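Local coordinates for protein HTP-2 (Caenorhabditis elegans, PDB 4TZM) that probably takes part in building the meiotic chromosome axis, its HORMA domain binding a short closure motif of its partner HTP-3, at residues A[55-66]-A[77-86]. Residues are numbered along the deposited sequence; the frame is centred on the assembly and turned at random.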
loop_
_atom_site.group_PDB
_atom_site.type_symbol
_atom_site.label_atom_id
_atom_site.label_comp_id
_atom_site.label_asym_id
_atom_site.label_seq_id
_atom_site.Cartn_x
_atom_site.Cartn_y
_atom_site.Cartn_z
ATOM N N ARG A 55 10.226 6.575 4.136
ATOM C CA ARG A 55 10.903 7.862 4.266
ATOM C C ARG A 55 10.473 8.600 5.533
ATOM O O ARG A 55 11.311 9.000 6.339
ATOM C CB ARG A 55 10.641 8.734 3.036
ATOM C CG ARG A 55 11.130 10.170 3.175
ATOM C CD ARG A 55 12.650 10.260 3.230
ATOM N NE ARG A 55 13.074 11.317 4.143
ATOM C CZ ARG A 55 13.688 11.101 5.301
ATOM N NH1 ARG A 55 13.978 9.863 5.680
ATOM N NH2 ARG A 55 14.025 12.124 6.075
ATOM N N GLN A 56 9.164 8.763 5.704
ATOM C CA GLN A 56 8.613 9.559 6.802
ATOM C C GLN A 56 8.963 8.993 8.182
ATOM O O GLN A 56 9.113 9.743 9.144
ATOM C CB GLN A 56 7.092 9.676 6.649
ATOM C CG GLN A 56 6.548 11.096 6.772
ATOM C CD GLN A 56 7.103 12.040 5.721
ATOM O OE1 GLN A 56 7.166 11.707 4.536
ATOM N NE2 GLN A 56 7.512 13.227 6.151
ATOM N N ARG A 57 9.099 7.673 8.276
ATOM C CA ARG A 57 9.499 7.041 9.532
ATOM C C ARG A 57 11.019 6.975 9.652
ATOM O O ARG A 57 11.552 6.420 10.618
ATOM C CB ARG A 57 8.892 5.638 9.652
ATOM C CG ARG A 57 7.415 5.639 10.006
ATOM C CD ARG A 57 7.164 6.385 11.307
ATOM N NE ARG A 57 7.392 5.555 12.485
ATOM C CZ ARG A 57 7.710 6.033 13.685
ATOM N NH1 ARG A 57 7.852 7.339 13.864
ATOM N NH2 ARG A 57 7.895 5.205 14.705
ATOM N N ASN A 58 11.704 7.544 8.663
ATOM C CA ASN A 58 13.162 7.637 8.663
ATOM C C ASN A 58 13.824 6.256 8.699
ATOM O O ASN A 58 14.899 6.079 9.265
ATOM C CB ASN A 58 13.643 8.505 9.836
ATOM C CG ASN A 58 15.070 9.002 9.654
ATOM O OD1 ASN A 58 16.011 8.455 10.232
ATOM N ND2 ASN A 58 15.235 10.045 8.848
ATOM N N ILE A 59 13.160 5.280 8.086
ATOM C CA ILE A 59 13.691 3.929 7.988
ATOM C C ILE A 59 14.796 3.907 6.940
ATOM O O ILE A 59 15.806 3.220 7.094
ATOM C CB ILE A 59 12.583 2.920 7.634
ATOM C CG1 ILE A 59 11.506 2.926 8.722
ATOM C CG2 ILE A 59 13.149 1.522 7.456
ATOM C CD1 ILE A 59 10.386 1.920 8.493
ATOM N N LEU A 60 14.597 4.682 5.879
ATOM C CA LEU A 60 15.628 4.906 4.872
ATOM C C LEU A 60 15.878 6.401 4.706
ATOM O O LEU A 60 14.930 7.189 4.672
ATOM C CB LEU A 60 15.227 4.288 3.534
ATOM C CG LEU A 60 15.183 2.763 3.454
ATOM C CD1 LEU A 60 14.701 2.329 2.082
ATOM C CD2 LEU A 60 16.548 2.169 3.761
ATOM N N GLU A 61 17.148 6.784 4.602
ATOM C CA GLU A 61 17.529 8.188 4.444
ATOM C C GLU A 61 17.022 8.762 3.125
ATOM O O GLU A 61 16.763 8.020 2.177
ATOM C CB GLU A 61 19.052 8.350 4.521
ATOM C CG GLU A 61 19.679 7.875 5.823
ATOM C CD GLU A 61 19.967 6.386 5.824
ATOM O OE1 GLU A 61 19.992 5.781 6.916
ATOM O OE2 GLU A 61 20.176 5.821 4.731
ATOM N N LYS A 62 16.908 10.087 3.066
ATOM C CA LYS A 62 16.366 10.786 1.899
ATOM C C LYS A 62 17.135 10.531 0.596
ATOM O O LYS A 62 16.639 10.842 -0.486
ATOM C CB LYS A 62 16.319 12.294 2.172
ATOM C CG LYS A 62 17.677 12.892 2.511
ATOM C CD LYS A 62 17.636 14.412 2.533
ATOM C CE LYS A 62 19.034 14.985 2.723
ATOM N NZ LYS A 62 19.060 16.472 2.638
ATOM N N GLU A 63 18.341 9.980 0.703
ATOM C CA GLU A 63 19.153 9.658 -0.471
ATOM C C GLU A 63 18.515 8.555 -1.325
ATOM O O GLU A 63 18.683 8.520 -2.548
ATOM C CB GLU A 63 20.565 9.236 -0.046
ATOM C CG GLU A 63 21.597 10.365 -0.037
ATOM C CD GLU A 63 21.266 11.473 0.948
ATOM O OE1 GLU A 63 21.246 12.650 0.533
ATOM O OE2 GLU A 63 21.036 11.173 2.138
ATOM N N TYR A 64 17.779 7.663 -0.670
ATOM C CA TYR A 64 17.128 6.541 -1.340
ATOM C C TYR A 64 15.836 6.945 -2.048
ATOM O O TYR A 64 15.210 6.128 -2.727
ATOM C CB TYR A 64 16.831 5.435 -0.327
ATOM C CG TYR A 64 18.068 4.829 0.288
ATOM C CD1 TYR A 64 19.095 4.338 -0.510
ATOM C CD2 TYR A 64 18.220 4.763 1.666
ATOM C CE1 TYR A 64 20.235 3.786 0.047
ATOM C CE2 TYR A 64 19.356 4.213 2.232
ATOM C CZ TYR A 64 20.360 3.726 1.419
ATOM O OH TYR A 64 21.493 3.179 1.973
ATOM N N PHE A 65 15.447 8.206 -1.898
ATOM C CA PHE A 65 14.172 8.676 -2.425
ATOM C C PHE A 65 14.318 9.838 -3.395
ATOM O O PHE A 65 15.388 10.424 -3.530
ATOM C CB PHE A 65 13.258 9.097 -1.283
ATOM C CG PHE A 65 12.993 8.011 -0.287
ATOM C CD1 PHE A 65 11.916 7.147 -0.448
ATOM C CD2 PHE A 65 13.821 7.853 0.814
ATOM C CE1 PHE A 65 11.671 6.143 0.482
ATOM C CE2 PHE A 65 13.586 6.855 1.744
ATOM C CZ PHE A 65 12.513 5.998 1.581
ATOM N N SER A 66 13.222 10.168 -4.067
ATOM C CA SER A 66 13.173 11.334 -4.937
ATOM C C SER A 66 11.861 12.082 -4.720
ATOM O O SER A 66 10.874 11.498 -4.272
ATOM C CB SER A 66 13.327 10.928 -6.402
ATOM O OG SER A 66 13.442 12.077 -7.222
ATOM N N MET A 77 7.876 11.509 -1.030
ATOM C CA MET A 77 9.153 10.928 -1.429
ATOM C C MET A 77 8.965 9.486 -1.902
ATOM O O MET A 77 8.569 8.619 -1.126
ATOM C CB MET A 77 10.153 10.981 -0.271
ATOM C CG MET A 77 10.417 12.381 0.272
ATOM S SD MET A 77 11.069 13.532 -0.960
ATOM C CE MET A 77 12.739 12.921 -1.168
ATOM N N THR A 78 9.244 9.240 -3.180
ATOM C CA THR A 78 9.158 7.894 -3.748
ATOM C C THR A 78 10.545 7.297 -3.951
ATOM O O THR A 78 11.485 8.013 -4.296
ATOM C CB THR A 78 8.418 7.887 -5.099
ATOM O OG1 THR A 78 9.126 8.708 -6.038
ATOM C CG2 THR A 78 6.991 8.398 -4.933
ATOM N N LEU A 79 10.669 5.988 -3.742
ATOM C CA LEU A 79 11.950 5.304 -3.887
ATOM C C LEU A 79 12.559 5.553 -5.268
ATOM O O LEU A 79 11.856 5.525 -6.278
ATOM C CB LEU A 79 11.782 3.802 -3.634
ATOM C CG LEU A 79 11.605 3.381 -2.169
ATOM C CD1 LEU A 79 11.019 1.981 -2.075
ATOM C CD2 LEU A 79 12.930 3.457 -1.417
ATOM N N SER A 80 13.861 5.816 -5.300
ATOM C CA SER A 80 14.547 6.161 -6.541
ATOM C C SER A 80 15.094 4.921 -7.240
ATOM O O SER A 80 15.705 4.060 -6.605
ATOM C CB SER A 80 15.681 7.151 -6.266
ATOM O OG SER A 80 16.323 7.533 -7.470
ATOM N N PHE A 81 14.872 4.838 -8.549
ATOM C CA PHE A 81 15.306 3.684 -9.330
ATOM C C PHE A 81 16.774 3.785 -9.737
ATOM O O PHE A 81 17.335 2.838 -10.284
ATOM C CB PHE A 81 14.429 3.523 -10.574
ATOM C CG PHE A 81 13.043 3.026 -10.276
ATOM C CD1 PHE A 81 12.786 1.668 -10.179
ATOM C CD2 PHE A 81 11.994 3.915 -10.088
ATOM C CE1 PHE A 81 11.510 1.203 -9.902
ATOM C CE2 PHE A 81 10.721 3.457 -9.813
ATOM C CZ PHE A 81 10.478 2.099 -9.719
ATOM N N LYS A 82 17.388 4.935 -9.471
ATOM C CA LYS A 82 18.803 5.140 -9.763
ATOM C C LYS A 82 19.679 4.580 -8.642
ATOM O O LYS A 82 20.767 4.063 -8.893
ATOM C CB LYS A 82 19.100 6.626 -9.981
ATOM C CG LYS A 82 18.519 7.194 -11.272
ATOM C CD LYS A 82 18.599 8.715 -11.294
ATOM C CE LYS A 82 17.828 9.296 -12.473
ATOM N NZ LYS A 82 17.621 10.768 -12.342
ATOM N N ASN A 83 19.203 4.690 -7.407
ATOM C CA ASN A 83 19.856 4.036 -6.278
ATOM C C ASN A 83 19.550 2.542 -6.306
ATOM O O ASN A 83 18.383 2.145 -6.353
ATOM C CB ASN A 83 19.401 4.657 -4.956
ATOM C CG ASN A 83 20.173 4.124 -3.761
ATOM O OD1 ASN A 83 20.025 2.963 -3.374
ATOM N ND2 ASN A 83 20.989 4.977 -3.159
ATOM N N LEU A 84 20.594 1.717 -6.271
ATOM C CA LEU A 84 20.444 0.280 -6.479
ATOM C C LEU A 84 19.676 -0.420 -5.362
ATOM O O LEU A 84 18.825 -1.265 -5.641
ATOM C CB LEU A 84 21.814 -0.379 -6.656
ATOM C CG LEU A 84 22.384 -0.364 -8.080
ATOM C CD1 LEU A 84 23.810 -0.901 -8.114
ATOM C CD2 LEU A 84 21.487 -1.165 -9.010
ATOM N N ARG A 85 19.962 -0.079 -4.110
ATOM C CA ARG A 85 19.238 -0.695 -2.997
ATOM C C ARG A 85 17.787 -0.236 -2.940
ATOM O O ARG A 85 16.904 -1.007 -2.570
ATOM C CB ARG A 85 19.913 -0.407 -1.654
ATOM C CG ARG A 85 19.419 -1.358 -0.570
ATOM C CD ARG A 85 19.676 -0.847 0.830
ATOM N NE ARG A 85 19.371 -1.870 1.826
ATOM C CZ ARG A 85 19.473 -1.696 3.140
ATOM N NH1 ARG A 85 19.867 -0.530 3.634
ATOM N NH2 ARG A 85 19.176 -2.691 3.963
ATOM N N ALA A 86 17.545 1.020 -3.299
ATOM C CA ALA A 86 16.186 1.548 -3.314
ATOM C C ALA A 86 15.426 0.884 -4.445
ATOM O O ALA A 86 14.246 0.584 -4.319
ATOM C CB ALA A 86 16.188 3.054 -3.478
HETATM O O HOH W 1 6.829 11.483 1.745
#
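The carbonyl oxygen of Y64 is gripped by S80 N at 2.9 Å along a nearly straight N-H (166°), while the CA-H of L79 and the methyl of A86 also close on it. Two residues on, S66 N reaches T78 O at 2.8 Å and T78 N returns to S66 O, the antiparallel hydrogen-bonded pair beside the non-hydrogen-bonded pair F65-L79. F65 carries R55 CB over the centre of one ring face and sets its CE1 against L79 CD2 (3.5 Å), the two side chains running alongside each other. M77 lies beside R55, CB to CG, and its bends at chi2 and chi3 curl the thioether back so that CE comes to rest 3.9 Å from F65 CB. A water bridges Q56 OE1 and M77 N.

At the other end N83 caps helix 84-102. With CG anti to its backbone N (chi1 -173°), OD1 accepts from A86 N at 3.2 Å, and the amide, nearly perpendicular to the Y64 ring (86°), meets that ring's edge at CD1. An alanine in place of N83 has no amide and would probably leave both A86 N without its capping acceptor and the Y64 edge without this neighbour.

L60 and R85 pack against the bound peptide. The contact thus ties the hairpin of strands 65-69 and 75-79 to two helices: L54 of helix 35-56 touches F65 and L60, and I89 of helix 84-102 touches L60 and L79.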